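Local coordinates for protein lactate racemase (Thermoanaerobacterium thermosaccharolyticum, PDB 2YJG) that interconverts the D- and L-isomers of lactate as a homodimer, using a nickel-pincer cofactor derived from nicotinic acid mononucleotide, at residues Arg45-Pro50 with Phe235-Val240. Residues are numbered along the deposited sequence; the frame is centred on the assembly and turned at random.
Sequences RALENP and FILNVV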
loop_
_atom_site.group_PDB
_atom_site.type_symbol
_atom_site.label_atom_id
_atom_site.label_comp_id
_atom_site.label_asym_id
_atom_site.label_seq_id
_atom_site.Cartn_x
_atom_site.Cartn_y
_atom_site.Cartn_z
ATOM N N ARG A 45 26.153 3.394 11.547
ATOM C CA ARG A 45 27.109 3.392 12.655
ATOM C C ARG A 45 26.566 2.602 13.835
ATOM O O ARG A 45 27.270 1.770 14.405
ATOM C CB ARG A 45 27.468 4.839 13.092
ATOM C CG ARG A 45 28.504 4.965 14.220
ATOM C CD ARG A 45 28.730 6.421 14.687
ATOM N NE ARG A 45 27.520 7.005 15.269
ATOM C CZ ARG A 45 27.415 8.220 15.815
ATOM N NH1 ARG A 45 28.470 9.030 15.912
ATOM N NH2 ARG A 45 26.229 8.619 16.291
ATOM N N ALA A 46 25.315 2.871 14.208
ATOM C CA ALA A 46 24.665 2.117 15.287
ATOM C C ALA A 46 24.659 0.645 14.996
ATOM O O ALA A 46 25.002 -0.163 15.838
ATOM C CB ALA A 46 23.207 2.585 15.484
ATOM N N LEU A 47 24.155 0.286 13.816
ATOM C CA LEU A 47 24.063 -1.110 13.428
ATOM C C LEU A 47 25.462 -1.768 13.400
ATOM O O LEU A 47 25.615 -2.930 13.800
ATOM C CB LEU A 47 23.376 -1.259 12.071
ATOM C CG LEU A 47 21.872 -0.878 12.053
ATOM C CD1 LEU A 47 21.382 -0.860 10.572
ATOM C CD2 LEU A 47 21.016 -1.779 12.954
ATOM N N GLU A 48 26.464 -1.016 12.954
ATOM C CA GLU A 48 27.815 -1.575 12.868
ATOM C C GLU A 48 28.518 -1.686 14.261
ATOM O O GLU A 48 29.560 -2.335 14.395
ATOM C CB GLU A 48 28.641 -0.745 11.904
ATOM C CG GLU A 48 28.287 -0.831 10.359
ATOM C CD GLU A 48 28.884 0.320 9.538
ATOM O OE1 GLU A 48 29.844 0.999 9.985
ATOM O OE2 GLU A 48 28.411 0.573 8.423
ATOM N N ASN A 49 27.911 -1.109 15.315
ATOM C CA ASN A 49 28.514 -0.990 16.642
ATOM C C ASN A 49 27.430 -1.304 17.679
ATOM O O ASN A 49 27.029 -0.403 18.498
ATOM C CB ASN A 49 29.078 0.421 16.816
ATOM C CG ASN A 49 30.259 0.698 15.856
ATOM O OD1 ASN A 49 31.387 0.287 16.133
ATOM N ND2 ASN A 49 29.997 1.405 14.741
ATOM N N PRO A 50 26.915 -2.559 17.646
ATOM C CA PRO A 50 25.839 -2.930 18.521
ATOM C C PRO A 50 26.270 -2.906 19.996
ATOM O O PRO A 50 27.422 -3.211 20.331
ATOM C CB PRO A 50 25.476 -4.351 18.091
ATOM C CG PRO A 50 26.738 -4.853 17.268
ATOM C CD PRO A 50 27.301 -3.637 16.708
ATOM N N PHE A 235 17.103 -7.876 19.506
ATOM C CA PHE A 235 17.837 -6.742 18.942
ATOM C C PHE A 235 16.846 -5.584 18.728
ATOM O O PHE A 235 15.704 -5.815 18.268
ATOM C CB PHE A 235 18.459 -7.153 17.600
ATOM C CG PHE A 235 19.439 -6.184 17.038
ATOM C CD1 PHE A 235 19.031 -5.143 16.214
ATOM C CD2 PHE A 235 20.795 -6.346 17.267
ATOM C CE1 PHE A 235 19.961 -4.280 15.686
ATOM C CE2 PHE A 235 21.686 -5.508 16.745
ATOM C CZ PHE A 235 21.281 -4.497 15.924
ATOM N N ILE A 236 17.317 -4.369 19.048
ATOM C CA ILE A 236 16.605 -3.130 18.723
ATOM C C ILE A 236 17.478 -2.120 17.939
ATOM O O ILE A 236 18.746 -2.187 17.970
ATOM C CB ILE A 236 16.012 -2.480 19.982
ATOM C CG1 ILE A 236 17.106 -1.800 20.820
ATOM C CG2 ILE A 236 15.143 -3.520 20.793
ATOM C CD1 ILE A 236 16.521 -0.885 21.971
ATOM N N LEU A 237 16.819 -1.230 17.193
ATOM C CA LEU A 237 17.467 -0.036 16.615
ATOM C C LEU A 237 16.539 1.044 17.099
ATOM O O LEU A 237 15.347 1.025 16.775
ATOM C CB LEU A 237 17.528 -0.074 15.090
ATOM C CG LEU A 237 17.802 1.285 14.436
ATOM C CD1 LEU A 237 19.216 1.748 14.796
ATOM C CD2 LEU A 237 17.551 1.354 12.947
ATOM N N ASN A 238 17.035 1.928 17.941
ATOM C CA ASN A 238 16.220 3.097 18.367
ATOM C C ASN A 238 16.932 4.401 17.990
ATOM O O ASN A 238 18.114 4.538 18.257
ATOM C CB ASN A 238 15.999 3.096 19.877
ATOM C CG ASN A 238 14.897 2.180 20.341
ATOM O OD1 ASN A 238 14.309 1.379 19.593
ATOM N ND2 ASN A 238 14.625 2.281 21.608
ATOM N N VAL A 239 16.212 5.330 17.385
ATOM C CA VAL A 239 16.737 6.607 17.001
ATOM C C VAL A 239 16.330 7.694 18.000
ATOM O O VAL A 239 15.420 7.534 18.818
ATOM C CB VAL A 239 16.340 7.005 15.571
ATOM C CG1 VAL A 239 17.030 6.117 14.504
ATOM C CG2 VAL A 239 14.826 7.050 15.364
ATOM N N VAL A 240 17.089 8.769 17.952
ATOM C CA VAL A 240 16.756 9.992 18.642
ATOM C C VAL A 240 16.604 10.999 17.521
ATOM O O VAL A 240 17.451 11.110 16.646
ATOM C CB VAL A 240 17.795 10.393 19.616
ATOM C CG1 VAL A 240 17.425 11.752 20.203
ATOM C CG2 VAL A 240 17.946 9.317 20.736
#
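Leu47 and Phe235 illustrate how a helix can meet a β-strand through apolar side chains: between residues 45-50 and 235-240 every close contact is of this kind. One methyl of the leucine, CD2, meets the rim of the phenyl ring near the ring plane, lying 3.9 Å from CE1 of Phe235 and about as far from CZ, and the two side chains cross at about a right angle. Phe235 reaches out because its CG stands anti to the backbone N (chi1 -169°), which sends the ring from the strand toward the last turn of helix 39-48. The same Leu47 methyl also leans, more distantly, on CD1 of Leu237, two residues along and on the same side of the strand. That CD1 in turn lies 4.1 Å from CB of Ala46. The CA atoms of Leu47 and Leu237 are 7.4 Å apart. Leu86 and Thr82 of helix 79-91 also pack on Leu237, and Leu86 touches Leu47 as well, so the two leucines are enclosed and this part of the interface is buried.

The side of the contact at Pro50 is more open. CB of Pro50 approaches the phenyl ring obliquely, 4.2 Å from CE2 of Phe235, and the proline is partly exposed. Farther from the strand the chain is polar and open to solvent: ND2 of Asn49 donates to the carbonyl O of Arg45 over 2.8 Å, nearly straight at 162°, folding the Asn49 side chain back onto the carbonyl four residues earlier, while Glu48 forms a salt bridge with Lys44. Strand 233-241, paired in parallel with 164-170 and antiparallel with 247-253, thus receives helix 39-48 through alternate residues on one face, an arrangement typical of helices packed against a mixed sheet in a layered α/β fold.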